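Local atomic coordinates of putative cell filamentation protein (Bartonella quintana, PDB entry 4N67), a protein that probably acts as a Fic-domain AMP-transferring effector, adenylylating proteins of the host cell, and binds ADP. Residues 187-192 with 203-207; 57-62 with 166-170; 9-13 with 91-95. The protein carries 2 engineered substitutions. All coordinates share one frame; numbering follows the deposited sequence. Where two conformers were deposited one is given.

Contact 1 (187-192 with 203-207); sequences RMTYAS and PMKDL. With ADP (adenosine-5'-diphosphate), chain B.
Met188 and Met204 meet sulfur to methyl between two helices, 187-192 and 203-207, while the other flank of 187-192 touches ADP. The Met188 side chain links the two sides. Its CB lies 4.4 Å from CD1 of Leu207. CG stands anti to the backbone N (chi1 179°), and it passes 3.9 Å from O2' of the ADP ribose. Bends at chi2 and chi3 then fold the chain back toward helix 203-207. SD passes Leu207 CD1, the two side chains crossing at about a right angle. CE ends 3.5 Å from Met204 SD, touching Met204 CE and Leu207 CD1 as well. The Met204 chain is bent too, and its CE reaches the Ala191-Ser192 peptide. Both methionines also touch Phe146 of helix 135-152.

The two segments run roughly antiparallel, at 142°, with axes 8.8 Å apart. They belong to helices 185-198 and 202-211, a helical hairpin with a short connection. The backbones come nearest at Ala191 and Pro203, and Ala191 CB sits against Pro203 CB and Leu207 CD1. Tyr190 CE2 touches Pro203 CB and CG, the ring approaching obliquely.

No direct hydrogen bond joins the two segments; two waters bridge them. Water 2 donates to Ala191 O and accepts from Met204 N. Water 1 donates to Pro203 O and accepts from Arg187 NH2, at 2.9 Å in the guanidinium plane. The extended Arg187 chain carries NH2 over to the other helix, where it also forms a salt bridge with Asp210. On the ligand side, ADP O2' donates to Ser192 OG at 2.7 Å. That hydroxyl is hydrogen-bonded to Asp150 too, and Asp150 binds ADP itself through its other carboxylate oxygen.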
loop_
_atom_site.group_PDB
_atom_site.type_symbol
_atom_site.label_atom_id
_atom_site.label_comp_id
_atom_site.label_asym_id
_atom_site.label_seq_id
_atom_site.Cartn_x
_atom_site.Cartn_y
_atom_site.Cartn_z
ATOM N N ARG A 187 -2.448 -2.926 -15.717
ATOM C CA ARG A 187 -2.720 -1.518 -15.856
ATOM C C ARG A 187 -2.225 -0.727 -14.633
ATOM O O ARG A 187 -1.699 0.378 -14.785
ATOM C CB ARG A 187 -4.208 -1.264 -16.017
ATOM C CG ARG A 187 -4.462 0.197 -16.328
ATOM C CD ARG A 187 -5.855 0.519 -16.791
ATOM N NE ARG A 187 -5.943 1.970 -16.888
ATOM C CZ ARG A 187 -7.056 2.656 -17.033
ATOM N NH1 ARG A 187 -8.227 2.039 -17.141
ATOM N NH2 ARG A 187 -6.983 3.968 -17.094
ATOM N N MET A 188 -2.445 -1.277 -13.452
ATOM C CA MET A 188 -1.945 -0.660 -12.214
ATOM C C MET A 188 -0.417 -0.568 -12.236
ATOM O O MET A 188 0.161 0.478 -11.965
ATOM C CB MET A 188 -2.415 -1.472 -11.001
ATOM C CG MET A 188 -1.973 -0.986 -9.626
ATOM S SD MET A 188 -2.900 0.442 -9.055
ATOM C CE MET A 188 -1.825 1.724 -9.646
ATOM N N THR A 189 0.240 -1.676 -12.566
ATOM C CA THR A 189 1.695 -1.685 -12.700
ATOM C C THR A 189 2.209 -0.663 -13.698
ATOM O O THR A 189 3.134 0.099 -13.397
ATOM C CB THR A 189 2.166 -3.108 -13.070
ATOM O OG1 THR A 189 1.654 -4.015 -12.098
ATOM C CG2 THR A 189 3.667 -3.210 -13.091
ATOM N N TYR A 190 1.607 -0.624 -14.893
ATOM C CA TYR A 190 1.967 0.340 -15.902
ATOM C C TYR A 190 1.867 1.749 -15.358
ATOM O O TYR A 190 2.777 2.554 -15.523
ATOM C CB TYR A 190 1.115 0.171 -17.187
ATOM C CG TYR A 190 1.336 1.280 -18.205
ATOM C CD1 TYR A 190 2.508 1.327 -18.977
ATOM C CD2 TYR A 190 0.395 2.285 -18.396
ATOM C CE1 TYR A 190 2.723 2.349 -19.886
ATOM C CE2 TYR A 190 0.609 3.308 -19.307
ATOM C CZ TYR A 190 1.772 3.330 -20.051
ATOM O OH TYR A 190 1.976 4.340 -20.966
ATOM N N ALA A 191 0.743 2.075 -14.716
ATOM C CA ALA A 191 0.571 3.426 -14.236
ATOM C C ALA A 191 1.620 3.782 -13.172
ATOM O O ALA A 191 2.105 4.914 -13.141
ATOM C CB ALA A 191 -0.838 3.616 -13.659
ATOM N N SER A 192 1.922 2.826 -12.307
ATOM C CA SER A 192 2.938 2.990 -11.244
ATOM C C SER A 192 4.350 3.220 -11.814
ATOM O O SER A 192 5.060 4.136 -11.415
ATOM C CB SER A 192 2.944 1.769 -10.341
ATOM O OG SER A 192 1.786 1.718 -9.490
ATOM N N PRO A 203 -0.998 8.483 -16.627
ATOM C CA PRO A 203 -1.662 7.187 -16.539
ATOM C C PRO A 203 -2.332 6.934 -15.194
ATOM O O PRO A 203 -3.405 6.341 -15.148
ATOM C CB PRO A 203 -0.537 6.199 -16.845
ATOM C CG PRO A 203 0.303 6.959 -17.807
ATOM C CD PRO A 203 0.325 8.363 -17.273
ATOM N N MET A 204 -1.710 7.386 -14.115
ATOM C CA MET A 204 -2.316 7.185 -12.792
ATOM C C MET A 204 -3.586 8.012 -12.635
ATOM O O MET A 204 -4.551 7.520 -12.036
ATOM C CB MET A 204 -1.336 7.521 -11.661
ATOM C CG MET A 204 -1.765 6.995 -10.293
ATOM S SD MET A 204 -1.763 5.207 -10.143
ATOM C CE MET A 204 0.002 4.930 -10.018
ATOM N N LYS A 205 -3.566 9.249 -13.131
ATOM C CA LYS A 205 -4.761 10.092 -13.104
ATOM C C LYS A 205 -5.905 9.421 -13.866
ATOM O O LYS A 205 -7.022 9.336 -13.372
ATOM C CB LYS A 205 -4.442 11.467 -13.677
ATOM C CG LYS A 205 -5.651 12.381 -13.816
ATOM C CD LYS A 205 -5.306 13.650 -14.572
ATOM C CE LYS A 205 -5.015 13.404 -16.040
ATOM N NZ LYS A 205 -6.145 13.641 -16.987
ATOM N N ASP A 206 -5.611 8.886 -15.044
ATOM C CA ASP A 206 -6.631 8.248 -15.869
ATOM C C ASP A 206 -7.198 7.012 -15.176
ATOM O O ASP A 206 -8.390 6.714 -15.269
ATOM C CB ASP A 206 -6.045 7.853 -17.233
ATOM C CG ASP A 206 -5.718 9.053 -18.125
ATOM O OD1 ASP A 206 -6.089 10.204 -17.807
ATOM O OD2 ASP A 206 -5.068 8.831 -19.174
ATOM N N LEU A 207 -6.305 6.251 -14.547
ATOM C CA LEU A 207 -6.668 5.066 -13.801
ATOM C C LEU A 207 -7.688 5.430 -12.705
ATOM O O LEU A 207 -8.745 4.820 -12.608
ATOM C CB LEU A 207 -5.400 4.424 -13.199
ATOM C CG LEU A 207 -5.619 3.099 -12.464
ATOM C CD1 LEU A 207 -4.321 2.264 -12.484
ATOM C CD2 LEU A 207 -6.125 3.294 -11.050
HETATM P PB ADP B . 5.037 -5.713 -2.932
HETATM O O1B ADP B . 6.500 -6.079 -3.233
HETATM O O2B ADP B . 4.979 -4.552 -2.001
HETATM O O3B ADP B . 4.184 -6.887 -2.447
HETATM P PA ADP B . 3.315 -4.792 -5.131
HETATM O O1A ADP B . 2.952 -5.636 -6.363
HETATM O O2A ADP B . 2.288 -4.741 -4.025
HETATM O O3A ADP B . 4.701 -5.368 -4.467
HETATM O "O5'" ADP B . 3.726 -3.351 -5.657
HETATM C "C5'" ADP B . 3.745 -2.209 -4.792
HETATM C "C4'" ADP B . 3.413 -0.980 -5.632
HETATM O "O4'" ADP B . 4.531 -0.667 -6.487
HETATM C "C3'" ADP B . 2.186 -1.173 -6.519
HETATM O "O3'" ADP B . 1.331 -0.013 -6.457
HETATM C "C2'" ADP B . 2.782 -1.338 -7.904
HETATM O "O2'" ADP B . 1.920 -0.933 -8.976
HETATM C "C1'" ADP B . 4.007 -0.476 -7.816
HETATM N N9 ADP B . 5.070 -0.797 -8.790
HETATM C C8 ADP B . 5.293 -1.944 -9.461
HETATM N N7 ADP B . 6.404 -1.782 -10.219
HETATM C C5 ADP B . 6.892 -0.548 -10.037
HETATM C C6 ADP B . 8.017 0.256 -10.533
HETATM N N6 ADP B . 8.876 -0.329 -11.422
HETATM N N1 ADP B . 8.191 1.512 -10.092
HETATM C C2 ADP B . 7.317 2.045 -9.194
HETATM N N3 ADP B . 6.258 1.356 -8.712
HETATM C C4 ADP B . 6.003 0.100 -9.075
HETATM O O HOH W 1 -4.130 4.421 -16.980
HETATM O O HOH W 2 1.183 7.485 -14.020
#

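Contact 2 (57-62 with 166-170)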
loop_
_atom_site.group_PDB
_atom_site.type_symbol
_atom_site.label_atom_id
_atom_site.label_comp_id
_atom_site.label_asym_id
_atom_site.label_seq_id
_atom_site.Cartn_x
_atom_site.Cartn_y
_atom_site.Cartn_z
ATOM N N PHE A 57 -6.089 9.997 8.281
ATOM C CA PHE A 57 -5.484 9.089 7.297
ATOM C C PHE A 57 -3.988 9.301 7.361
ATOM O O PHE A 57 -3.405 10.136 6.653
ATOM C CB PHE A 57 -6.078 9.358 5.903
ATOM C CG PHE A 57 -7.479 8.852 5.772
ATOM C CD1 PHE A 57 -8.564 9.634 6.123
ATOM C CD2 PHE A 57 -7.705 7.564 5.305
ATOM C CE1 PHE A 57 -9.847 9.132 6.028
ATOM C CE2 PHE A 57 -8.973 7.062 5.227
ATOM C CZ PHE A 57 -10.042 7.843 5.571
ATOM N N ASP A 58 -3.350 8.603 8.297
ATOM C CA ASP A 58 -1.955 8.837 8.609
ATOM C C ASP A 58 -1.108 7.570 8.495
ATOM O O ASP A 58 -1.599 6.488 8.120
ATOM C CB ASP A 58 -1.828 9.486 9.995
ATOM C CG ASP A 58 -2.424 8.644 11.144
ATOM O OD1 ASP A 58 -2.834 7.499 10.904
ATOM O OD2 ASP A 58 -2.449 9.188 12.295
ATOM N N ALA A 59 0.185 7.684 8.786
ATOM C CA ALA A 59 1.067 6.519 8.693
ATOM C C ALA A 59 0.625 5.389 9.628
ATOM O O ALA A 59 0.745 4.202 9.307
ATOM C CB ALA A 59 2.493 6.925 8.967
ATOM N N ALA A 60 0.116 5.762 10.794
ATOM C CA ALA A 60 -0.405 4.766 11.727
ATOM C C ALA A 60 -1.535 3.991 11.123
ATOM O O ALA A 60 -1.629 2.778 11.304
ATOM C CB ALA A 60 -0.850 5.395 13.015
ATOM N N TYR A 61 -2.414 4.662 10.401
ATOM C CA TYR A 61 -3.492 3.945 9.754
ATOM C C TYR A 61 -2.959 3.003 8.678
ATOM O O TYR A 61 -3.449 1.872 8.528
ATOM C CB TYR A 61 -4.531 4.940 9.211
ATOM C CG TYR A 61 -5.771 4.277 8.649
ATOM C CD1 TYR A 61 -6.560 3.434 9.410
ATOM C CD2 TYR A 61 -6.156 4.516 7.333
ATOM C CE1 TYR A 61 -7.695 2.830 8.882
ATOM C CE2 TYR A 61 -7.284 3.940 6.787
ATOM C CZ TYR A 61 -8.054 3.102 7.557
ATOM O OH TYR A 61 -9.188 2.554 7.010
ATOM N N LEU A 62 -1.988 3.456 7.884
ATOM C CA LEU A 62 -1.384 2.607 6.865
ATOM C C LEU A 62 -0.787 1.364 7.504
ATOM O O LEU A 62 -0.982 0.247 7.009
ATOM C CB LEU A 62 -0.351 3.385 6.070
ATOM C CG LEU A 62 0.164 2.712 4.829
ATOM C CD1 LEU A 62 -0.820 2.821 3.689
ATOM C CD2 LEU A 62 1.484 3.332 4.416
ATOM N N PHE A 166 -5.959 1.672 1.621
ATOM C CA PHE A 166 -5.906 3.026 2.134
ATOM C C PHE A 166 -6.712 3.960 1.226
ATOM O O PHE A 166 -7.491 4.792 1.694
ATOM C CB PHE A 166 -4.421 3.450 2.259
ATOM C CG PHE A 166 -4.182 4.830 2.827
ATOM C CD1 PHE A 166 -4.186 5.952 2.020
ATOM C CD2 PHE A 166 -3.824 4.957 4.162
ATOM C CE1 PHE A 166 -3.920 7.193 2.548
ATOM C CE2 PHE A 166 -3.531 6.204 4.696
ATOM C CZ PHE A 166 -3.585 7.304 3.875
ATOM N N MET A 167 -6.515 3.811 -0.081
ATOM C CA MET A 167 -7.275 4.644 -1.021
ATOM C C MET A 167 -8.753 4.374 -0.996
ATOM O O MET A 167 -9.557 5.312 -1.057
ATOM C CB MET A 167 -6.790 4.452 -2.456
ATOM C CG MET A 167 -5.347 4.790 -2.669
ATOM S SD MET A 167 -4.827 6.404 -2.095
ATOM C CE MET A 167 -5.894 7.500 -3.031
ATOM N N GLU A 168 -9.142 3.108 -0.876
ATOM C CA GLU A 168 -10.566 2.812 -0.799
ATOM C C GLU A 168 -11.217 3.538 0.366
ATOM O O GLU A 168 -12.288 4.129 0.237
ATOM C CB GLU A 168 -10.814 1.315 -0.635
ATOM C CG GLU A 168 -10.488 0.426 -1.833
ATOM C CD GLU A 168 -10.958 -1.024 -1.636
ATOM O OE1 GLU A 168 -11.999 -1.223 -0.985
ATOM O OE2 GLU A 168 -10.260 -1.915 -2.144
ATOM N N LYS A 169 -10.551 3.531 1.519
ATOM C CA LYS A 169 -11.128 4.138 2.696
ATOM C C LYS A 169 -11.054 5.664 2.663
ATOM O O LYS A 169 -11.988 6.346 3.085
ATOM C CB LYS A 169 -10.486 3.567 3.964
ATOM C CG LYS A 169 -10.915 2.126 4.230
ATOM C CD LYS A 169 -12.337 2.056 4.798
ATOM C CE LYS A 169 -12.994 0.705 4.560
ATOM N NZ LYS A 169 -14.466 0.766 4.691
ATOM N N LEU A 170 -9.965 6.203 2.131
ATOM C CA LEU A 170 -9.855 7.650 1.926
ATOM C C LEU A 170 -10.981 8.132 1.004
ATOM O O LEU A 170 -11.662 9.126 1.275
ATOM C CB LEU A 170 -8.498 7.983 1.322
ATOM C CG LEU A 170 -8.178 9.458 1.100
ATOM C CD1 LEU A 170 -8.088 10.229 2.407
ATOM C CD2 LEU A 170 -6.889 9.587 0.288
#
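Phe57 and Phe166 form the aromatic pair of this contact, which joins the start of helix 59-70 to helix 164-174, just after the Fic signature loop. They are T-shaped: the edge of Phe57 points at the face of Phe166, with planes at 84° and centroids 5.9 Å apart. Phe57 CB also touches Phe166 CZ.

One CH-pi contact adds to this. Leu170 CD1 sits over a face of Phe57, 3.8 Å from the ring centroid.

The remaining apolar contacts gather round Phe166. Its CG is anti to the backbone N (chi1 -178°), which carries the ring toward the start of helix 59-70. There Leu62 CD1 meets CD2 at 3.7 Å, and Tyr61 CD2 approaches the same ring atom. Leu124 of helix 112-126 touches both phenylalanines.

Polar groups lie around this set. Asp58 N-caps helix 59-70, its OD1 accepting from Tyr61 N at 2.9 Å. In one of the two conformers of Lys169, its CG lies by Tyr61 OH and its NZ turns off to Gln172 and the carbonyls of Arg49 and Glu51.

With no hydrogen bond between the segments, the hold on helix 164-174 rests on the edge-to-face pair, the CH-pi contact and apolar burial.

Contact 3 (9-13 with 91-95); sequences MEHNY and STACM. Engineered in segment 9-13: Met9 (natural residue Leu).
Met9 has the most surface buried here, and it lies along segment 91-95 beside Thr92 and Cys94. It is an engineered residue; the natural one is leucine. Its chain bends at the last torsion (chi3 66°), bringing CE toward Thr92 CG2. The 3.3 Å spacing of these two methyls, Met9 CE and Thr92 CG2, is unusually short and should be treated as doubtful. CE also lies 3.7 Å from Cys94 SG. The Met9 carbonyl serves the same strand, with its O 3.3 Å from Ala93 CA in a CA-H...O contact.

Cys94 comes next in buried surface. Its CB points away from segment 9-13, yet its backbone is well covered. Cys94 O lies 3.4 Å from Glu10 CA, a second CA-H...O contact. Tyr13 OH approaches Cys94 CA. Cys94 N is buried without a hydrogen-bond partner.

Ala93 places its CB over the centre of the Tyr13 ring. The methyl is 3.7 Å from the centroid and only 2° off the normal, a straight CH-pi contact. The ring has further partners in Trp76, edge to face, and Arg156, by cation-pi.

A single direct hydrogen bond crosses the contact. Asn12 ND2 donates to Thr92 O at 2.8 Å and 162°. The oxygen lies close to the Asn12 amide plane, whereas the nitrogen stands above the plane of the carbonyl. Water 3 donates to Asn12 OD1.

The 3-10 turn 9-13 thus packs along strand 92-93, which pairs antiparallel with strand 85-86. This hairpin, with the Met95 side chain about 9 Å from the bound ADP, is consistent with the beta-hairpin flap beside the active site of Fic proteins.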
loop_
_atom_site.group_PDB
_atom_site.type_symbol
_atom_site.label_atom_id
_atom_site.label_comp_id
_atom_site.label_asym_id
_atom_site.label_seq_id
_atom_site.Cartn_x
_atom_site.Cartn_y
_atom_site.Cartn_z
ATOM N N MET A 9 21.017 -7.804 7.026
ATOM C CA MET A 9 19.799 -8.101 7.765
ATOM C C MET A 9 18.636 -8.479 6.858
ATOM O O MET A 9 17.689 -9.085 7.321
ATOM C CB MET A 9 19.442 -6.947 8.700
ATOM C CG MET A 9 20.416 -6.848 9.868
ATOM S SD MET A 9 20.300 -5.337 10.835
ATOM C CE MET A 9 18.674 -5.540 11.518
ATOM N N GLU A 10 18.723 -8.172 5.567
ATOM C CA GLU A 10 17.614 -8.505 4.675
ATOM C C GLU A 10 17.492 -10.021 4.456
ATOM O O GLU A 10 16.394 -10.531 4.221
ATOM C CB GLU A 10 17.694 -7.683 3.366
ATOM C CG GLU A 10 18.535 -8.265 2.257
ATOM C CD GLU A 10 18.797 -7.264 1.135
ATOM O OE1 GLU A 10 19.251 -6.141 1.437
ATOM O OE2 GLU A 10 18.551 -7.607 -0.046
ATOM N N HIS A 11 18.581 -10.772 4.610
ATOM C CA HIS A 11 18.509 -12.216 4.429
ATOM C C HIS A 11 17.646 -12.889 5.517
ATOM O O HIS A 11 17.119 -13.992 5.306
ATOM C CB HIS A 11 19.907 -12.836 4.440
ATOM N N ASN A 12 17.517 -12.220 6.669
ATOM C CA ASN A 12 16.798 -12.757 7.811
ATOM C C ASN A 12 15.281 -12.745 7.589
ATOM O O ASN A 12 14.530 -13.290 8.396
ATOM C CB ASN A 12 17.173 -12.044 9.101
ATOM C CG ASN A 12 18.536 -12.461 9.611
ATOM O OD1 ASN A 12 18.963 -13.582 9.375
ATOM N ND2 ASN A 12 19.218 -11.551 10.301
ATOM N N TYR A 13 14.837 -12.167 6.469
ATOM C CA TYR A 13 13.415 -12.303 6.087
ATOM C C TYR A 13 13.074 -13.687 5.554
ATOM O O TYR A 13 11.910 -14.022 5.481
ATOM C CB TYR A 13 13.041 -11.270 5.017
ATOM C CG TYR A 13 12.754 -9.877 5.525
ATOM C CD1 TYR A 13 11.651 -9.599 6.310
ATOM C CD2 TYR A 13 13.600 -8.809 5.205
ATOM C CE1 TYR A 13 11.360 -8.318 6.740
ATOM C CE2 TYR A 13 13.314 -7.533 5.623
ATOM C CZ TYR A 13 12.231 -7.273 6.415
ATOM O OH TYR A 13 11.969 -5.969 6.825
ATOM N N SER A 91 16.319 -13.710 15.254
ATOM C CA SER A 91 17.038 -12.953 14.232
ATOM C C SER A 91 16.303 -11.657 13.951
ATOM O O SER A 91 15.100 -11.545 14.219
ATOM C CB SER A 91 17.189 -13.767 12.942
ATOM O OG SER A 91 15.955 -13.915 12.254
ATOM N N THR A 92 17.049 -10.691 13.412
ATOM C CA THR A 92 16.519 -9.354 13.161
ATOM C C THR A 92 16.651 -9.014 11.690
ATOM O O THR A 92 17.699 -9.286 11.079
ATOM C CB THR A 92 17.221 -8.314 14.051
ATOM O OG1 THR A 92 17.025 -8.665 15.434
ATOM C CG2 THR A 92 16.681 -6.916 13.828
ATOM N N ALA A 93 15.574 -8.482 11.120
ATOM C CA ALA A 93 15.516 -8.156 9.687
ATOM C C ALA A 93 15.073 -6.721 9.466
ATOM O O ALA A 93 14.333 -6.156 10.266
ATOM C CB ALA A 93 14.554 -9.094 8.974
ATOM N N CYS A 94 15.546 -6.154 8.367
ATOM C CA CYS A 94 15.024 -4.922 7.818
ATOM C C CYS A 94 15.562 -4.789 6.403
ATOM O O CYS A 94 16.420 -5.552 5.986
ATOM C CB CYS A 94 15.401 -3.722 8.663
ATOM S SG CYS A 94 17.177 -3.479 8.861
ATOM N N MET A 95 15.039 -3.811 5.679
ATOM C CA MET A 95 15.471 -3.580 4.308
ATOM C C MET A 95 15.253 -2.125 3.945
ATOM O O MET A 95 14.307 -1.764 3.278
ATOM C CB MET A 95 14.762 -4.517 3.349
ATOM C CG MET A 95 15.399 -4.499 1.967
ATOM S SD MET A 95 14.791 -5.865 0.997
ATOM C CE MET A 95 15.778 -5.700 -0.492
HETATM O O HOH W 3 17.397 -15.975 9.933
#

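In the fold
From the N terminus, segment 9-13 comes first and waits 77 residues for its partner. Segment 57-62 opens contact 2 within that interval. Contact 3 closes at 91-95, bringing the N-terminal turn to the hairpin after a loop that holds helices 30-48 and 59-70. Contact 2 closes only at 166-170, so contacts 2 and 3 cross. It joins the start of helix 59-70 to helix 164-174. Contact 1 follows in series and spans just ten residues, pairing helices 185-198 and 202-211. Contacts 1 and 3 lie on opposite sides of the chain's centre, about 31 Å apart between centres. None of the three touches another.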